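Local coordinates for protein beta-galactosidase/beta-glucuronidase (Faecalibacterium prausnitzii L2-6, PDB 6MVF) that binds flavin mononucleotide and probably hydrolyses beta-glucuronides, as a family 2 glycoside hydrolase of a human gut bacterium, at residues G488-I492 and R551-G555; M535-G539 and I559-K565. One frame throughout, in Å; residues are numbered along the deposited sequence.

Contact 1 (G488-I492 and R551-G555)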
loop_
_atom_site.group_PDB
_atom_site.type_symbol
_atom_site.label_atom_id
_atom_site.label_comp_id
_atom_site.label_asym_id
_atom_site.label_seq_id
_atom_site.Cartn_x
_atom_site.Cartn_y
_atom_site.Cartn_z
ATOM N N GLY A 488 -36.346 -20.478 -6.424
ATOM C CA GLY A 488 -35.087 -21.186 -6.415
ATOM C C GLY A 488 -35.286 -22.664 -6.147
ATOM O O GLY A 488 -36.399 -23.165 -6.109
ATOM N N CYS A 489 -34.169 -23.335 -5.927
ATOM C CA CYS A 489 -34.158 -24.783 -5.960
ATOM C C CYS A 489 -32.832 -25.230 -5.375
ATOM O O CYS A 489 -31.822 -24.544 -5.545
ATOM C CB CYS A 489 -34.339 -25.241 -7.404
ATOM S SG CYS A 489 -34.156 -26.930 -7.708
ATOM N N GLU A 490 -32.841 -26.330 -4.637
ATOM C CA GLU A 490 -31.605 -26.787 -4.029
ATOM C C GLU A 490 -30.720 -27.431 -5.072
ATOM O O GLU A 490 -31.196 -28.024 -6.040
ATOM C CB GLU A 490 -31.868 -27.781 -2.903
ATOM C CG GLU A 490 -32.755 -27.206 -1.805
ATOM C CD GLU A 490 -31.958 -26.711 -0.632
ATOM O OE1 GLU A 490 -30.759 -27.088 -0.580
ATOM O OE2 GLU A 490 -32.531 -25.964 0.216
ATOM N N GLY A 491 -29.419 -27.275 -4.873
ATOM C CA GLY A 491 -28.383 -27.893 -5.666
ATOM C C GLY A 491 -27.213 -28.234 -4.761
ATOM O O GLY A 491 -26.603 -27.356 -4.136
ATOM N N ILE A 492 -26.913 -29.522 -4.656
ATOM C CA ILE A 492 -25.815 -30.014 -3.841
ATOM C C ILE A 492 -24.839 -30.668 -4.810
ATOM O O ILE A 492 -25.197 -31.632 -5.492
ATOM C CB ILE A 492 -26.331 -30.964 -2.751
ATOM C CG1 ILE A 492 -27.307 -30.165 -1.868
ATOM C CG2 ILE A 492 -25.195 -31.546 -1.942
ATOM C CD1 ILE A 492 -27.851 -30.879 -0.662
ATOM N N ARG A 551 -27.830 -26.273 6.488
ATOM C CA ARG A 551 -27.644 -25.384 5.353
ATOM C C ARG A 551 -28.910 -25.251 4.527
ATOM O O ARG A 551 -29.654 -26.217 4.341
ATOM C CB ARG A 551 -26.518 -25.885 4.424
ATOM C CG ARG A 551 -25.196 -26.173 5.119
ATOM C CD ARG A 551 -24.532 -24.908 5.557
ATOM N NE ARG A 551 -23.345 -25.211 6.350
ATOM C CZ ARG A 551 -22.180 -25.625 5.860
ATOM N NH1 ARG A 551 -22.014 -25.789 4.556
ATOM N NH2 ARG A 551 -21.178 -25.886 6.687
ATOM N N ASN A 552 -29.121 -24.050 4.007
ATOM C CA ASN A 552 -29.899 -23.869 2.791
ATOM C C ASN A 552 -28.927 -23.877 1.610
ATOM O O ASN A 552 -27.988 -23.072 1.567
ATOM C CB ASN A 552 -30.699 -22.575 2.860
ATOM C CG ASN A 552 -31.681 -22.431 1.711
ATOM O OD1 ASN A 552 -31.284 -22.363 0.556
ATOM N ND2 ASN A 552 -32.974 -22.363 2.029
ATOM N N ASN A 553 -29.115 -24.812 0.684
ATOM C CA ASN A 553 -28.206 -24.999 -0.439
ATOM C C ASN A 553 -28.849 -24.609 -1.768
ATOM O O ASN A 553 -28.597 -25.223 -2.810
ATOM C CB ASN A 553 -27.688 -26.435 -0.488
ATOM C CG ASN A 553 -26.640 -26.721 0.595
ATOM O OD1 ASN A 553 -25.621 -26.020 0.716
ATOM N ND2 ASN A 553 -26.896 -27.746 1.391
ATOM N N LYS A 554 -29.670 -23.558 -1.744
ATOM C CA LYS A 554 -30.277 -22.998 -2.942
ATOM C C LYS A 554 -29.390 -21.940 -3.591
ATOM O O LYS A 554 -29.876 -21.176 -4.439
ATOM C CB LYS A 554 -31.665 -22.415 -2.627
ATOM C CG LYS A 554 -32.624 -23.402 -2.004
ATOM C CD LYS A 554 -34.091 -23.004 -2.201
ATOM C CE LYS A 554 -35.044 -23.970 -1.462
ATOM N NZ LYS A 554 -34.963 -23.815 0.040
ATOM N N GLY A 555 -28.101 -21.905 -3.233
ATOM C CA GLY A 555 -27.214 -20.876 -3.745
ATOM C C GLY A 555 -26.829 -21.098 -5.197
ATOM O O GLY A 555 -26.802 -22.218 -5.707
HETATM O O HOH W 1 -31.903 -21.624 -6.223
HETATM O O HOH W 2 -29.283 -29.091 1.837
HETATM O O HOH W 3 -31.854 -27.486 2.396
#
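The buried carboxylate of Glu-490 lies across the turn at Asn-553 and Lys-554, its two oxygens serving different partners. Glu-490 OE1 takes a weak, bent bond from the backbone N of Asn-553 (3.1 Å). Glu-490 OE2 forms a loose salt bridge with NZ of Lys-554 (3.3 Å), and a water hydrogen-bonded to OE2 also reaches Arg-551 O. The glutamate chain bends at chi2 (-98°), which lays its CD against CG of Lys-554 (3.6 Å). The lysine ammonium is held chiefly by the hydroxyl of Tyr-459, while Arg-543 adds only a long, weak ion pair to OE2. In the family 2 TIM barrel, 488-492 begins the loop leaving strand 482-487, and 551-555 belongs to the long excursion after the next barrel strand, 529-532. The two backbones are joined by a nearly straight bond from Gly-491 N to Asn-553 O (3.0 Å, 170° at the hydrogen). Asn-552 forms an Asx turn, its OD1 accepting from Lys-554 N (3.1 Å). Water bridges Cys-489 N to Lys-554 O, and Ile-492 CD1 rests 3.9 Å from ND2 of Asn-553.

Contact 2 (M535-G539 and I559-K565)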
loop_
_atom_site.group_PDB
_atom_site.type_symbol
_atom_site.label_atom_id
_atom_site.label_comp_id
_atom_site.label_asym_id
_atom_site.label_seq_id
_atom_site.Cartn_x
_atom_site.Cartn_y
_atom_site.Cartn_z
ATOM N N MET A 535 -28.234 -16.040 -3.530
ATOM C CA MET A 535 -26.941 -15.958 -4.213
ATOM C C MET A 535 -25.983 -17.024 -3.708
ATOM O O MET A 535 -25.278 -17.668 -4.499
ATOM C CB MET A 535 -26.304 -14.577 -4.017
ATOM C CG MET A 535 -24.997 -14.400 -4.765
ATOM S SD MET A 535 -25.118 -14.453 -6.580
ATOM C CE MET A 535 -23.388 -14.486 -7.047
ATOM N N PHE A 536 -25.925 -17.196 -2.389
ATOM C CA PHE A 536 -25.016 -18.119 -1.739
ATOM C C PHE A 536 -25.824 -19.057 -0.863
ATOM O O PHE A 536 -26.804 -18.628 -0.243
ATOM C CB PHE A 536 -23.995 -17.391 -0.857
ATOM C CG PHE A 536 -23.285 -16.282 -1.539
ATOM C CD1 PHE A 536 -22.273 -16.549 -2.464
ATOM C CD2 PHE A 536 -23.612 -14.970 -1.261
ATOM C CE1 PHE A 536 -21.605 -15.508 -3.107
ATOM C CE2 PHE A 536 -22.947 -13.912 -1.903
ATOM C CZ PHE A 536 -21.952 -14.178 -2.828
ATOM N N ASP A 537 -25.415 -20.336 -0.820
ATOM C CA ASP A 537 -25.764 -21.183 0.308
ATOM C C ASP A 537 -25.571 -20.393 1.606
ATOM O O ASP A 537 -24.664 -19.562 1.718
ATOM C CB ASP A 537 -24.886 -22.437 0.323
ATOM C CG ASP A 537 -24.863 -23.205 -1.030
ATOM O OD1 ASP A 537 -25.869 -23.254 -1.762
ATOM O OD2 ASP A 537 -23.803 -23.799 -1.346
ATOM N N PHE A 538 -26.438 -20.616 2.588
ATOM C CA PHE A 538 -26.318 -19.891 3.850
ATOM C C PHE A 538 -26.681 -20.835 4.991
ATOM O O PHE A 538 -27.242 -21.915 4.762
ATOM C CB PHE A 538 -27.179 -18.607 3.848
ATOM C CG PHE A 538 -28.667 -18.847 3.626
ATOM C CD1 PHE A 538 -29.193 -18.917 2.353
ATOM C CD2 PHE A 538 -29.533 -18.982 4.694
ATOM C CE1 PHE A 538 -30.543 -19.127 2.145
ATOM C CE2 PHE A 538 -30.881 -19.171 4.488
ATOM C CZ PHE A 538 -31.387 -19.248 3.216
ATOM N N GLY A 539 -26.375 -20.425 6.221
ATOM C CA GLY A 539 -26.523 -21.300 7.379
ATOM C C GLY A 539 -27.921 -21.309 7.990
ATOM O O GLY A 539 -28.491 -20.254 8.286
ATOM N N ILE A 559 -21.147 -21.525 -0.013
ATOM C CA ILE A 559 -21.162 -20.684 1.179
ATOM C C ILE A 559 -19.774 -20.133 1.512
ATOM O O ILE A 559 -19.650 -19.124 2.209
ATOM C CB ILE A 559 -21.767 -21.507 2.327
ATOM C CG1 ILE A 559 -22.189 -20.606 3.477
ATOM C CG2 ILE A 559 -20.815 -22.587 2.776
ATOM C CD1 ILE A 559 -22.673 -21.368 4.676
ATOM N N ASP A 560 -18.719 -20.765 1.022
ATOM C CA ASP A 560 -17.370 -20.264 1.189
ATOM C C ASP A 560 -16.975 -19.299 0.068
ATOM O O ASP A 560 -15.818 -18.881 0.001
ATOM C CB ASP A 560 -16.396 -21.452 1.278
ATOM C CG ASP A 560 -16.483 -22.385 0.071
ATOM O OD1 ASP A 560 -16.924 -21.933 -1.018
ATOM O OD2 ASP A 560 -16.112 -23.581 0.211
ATOM N N ARG A 561 -17.918 -18.950 -0.810
ATOM C CA ARG A 561 -17.750 -18.047 -1.947
ATOM C C ARG A 561 -16.796 -18.579 -2.999
ATOM O O ARG A 561 -16.414 -17.833 -3.893
ATOM C CB ARG A 561 -17.289 -16.645 -1.511
ATOM C CG ARG A 561 -18.434 -15.687 -1.173
ATOM C CD ARG A 561 -19.384 -16.264 -0.108
ATOM N NE ARG A 561 -20.321 -15.291 0.451
ATOM C CZ ARG A 561 -21.316 -15.606 1.280
ATOM N NH1 ARG A 561 -21.505 -16.869 1.649
ATOM N NH2 ARG A 561 -22.131 -14.659 1.742
ATOM N N LYS A 562 -16.415 -19.852 -2.933
ATOM C CA LYS A 562 -15.376 -20.384 -3.809
ATOM C C LYS A 562 -15.904 -20.998 -5.106
ATOM O O LYS A 562 -15.244 -20.882 -6.145
ATOM C CB LYS A 562 -14.547 -21.431 -3.060
ATOM C CG LYS A 562 -13.654 -20.851 -1.997
ATOM C CD LYS A 562 -12.560 -21.829 -1.591
ATOM C CE LYS A 562 -11.567 -21.143 -0.677
ATOM N NZ LYS A 562 -11.093 -19.871 -1.287
ATOM N N THR A 563 -17.063 -21.663 -5.079
ATOM C CA THR A 563 -17.497 -22.520 -6.178
ATOM C C THR A 563 -18.813 -22.010 -6.746
ATOM O O THR A 563 -19.845 -22.026 -6.067
ATOM C CB THR A 563 -17.621 -23.984 -5.731
ATOM O OG1 THR A 563 -16.368 -24.433 -5.224
ATOM C CG2 THR A 563 -17.986 -24.881 -6.895
ATOM N N ARG A 564 -18.765 -21.578 -7.999
ATOM C CA ARG A 564 -19.940 -21.186 -8.749
ATOM C C ARG A 564 -20.624 -22.430 -9.297
ATOM O O ARG A 564 -20.018 -23.202 -10.059
ATOM C CB ARG A 564 -19.535 -20.252 -9.878
ATOM C CG ARG A 564 -18.965 -18.930 -9.397
ATOM C CD ARG A 564 -17.999 -18.347 -10.420
ATOM N NE ARG A 564 -17.540 -17.019 -10.032
ATOM C CZ ARG A 564 -16.671 -16.793 -9.048
ATOM N NH1 ARG A 564 -16.162 -17.817 -8.358
ATOM N NH2 ARG A 564 -16.323 -15.542 -8.742
ATOM N N LYS A 565 -21.882 -22.631 -8.908
ATOM C CA LYS A 565 -22.609 -23.769 -9.430
ATOM C C LYS A 565 -22.983 -23.515 -10.887
ATOM O O LYS A 565 -22.836 -22.409 -11.412
ATOM C CB LYS A 565 -23.838 -24.042 -8.576
ATOM C CG LYS A 565 -23.519 -24.274 -7.120
ATOM C CD LYS A 565 -24.783 -24.470 -6.340
ATOM C CE LYS A 565 -24.506 -24.390 -4.872
ATOM N NZ LYS A 565 -25.801 -24.384 -4.141
#
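Arg-561 lays its guanidinium flat on the Phe-536 ring, planes 9° apart and centres 3.7 Å apart, a cation-pi stack in the irregular chain that follows the eighth strand of the TIM barrel. CD of Arg-561 adds a CH-pi contact over the same face, and Met-535 CG covers the opposite one. The guanidinium's N-H groups have other acceptors: NE forms a salt bridge with Asp-320 of helix 314-327, Arg-561 NH1 gives a bond to Ile-559 O (3.0 Å) that arrives from above the carbonyl plane, and NH2 is also hydrogen-bonded elsewhere in the structure. These bonds, with the ring, limit rotation of the group. The side chains of Lys-565 and Asp-537 approach each other from opposite directions. The lysine chain is extended beyond CG, with CG anti to the carbonyl carbon (chi1 -57°), and Lys-565 NZ makes a salt bridge to the syn lone pair of Asp-537 OD1 (2.6 Å). The same ammonium also gives to Gly-555 O. OD1 accepts a further bond from Gly-555 N, and OD2 meets Asn-264 of the second subunit weakly. An Asx turn ties Asp-560 OD1 to Lys-562 N (2.9 Å). Beside the aspartate, CB of Ile-559 packs 3.8 Å from CB of Asp-537.

Contacts 1 and 2 have centres about 9 Å apart and interleave along the chain, with 551-555 lying between 535-539 and 559-565. Their two short strands, 538-540 and 551-552, are antiparallel neighbours, joined by Asn-552 N to Phe-538 O at 2.9 Å. Lys-565 is the second link: with its NZ 2.9 Å from Gly-555 O and 3.1 Å from Gly-491 O, one ammonium from contact 2 bridges both segments of contact 1. Asn-553 also packs on Asp-537. Asn-264 of the second subunit touches both contacts, bonding to Gly-491 O in contact 1 and packing on Lys-565 in contact 2. Both lie away from the flavin mononucleotide pocket.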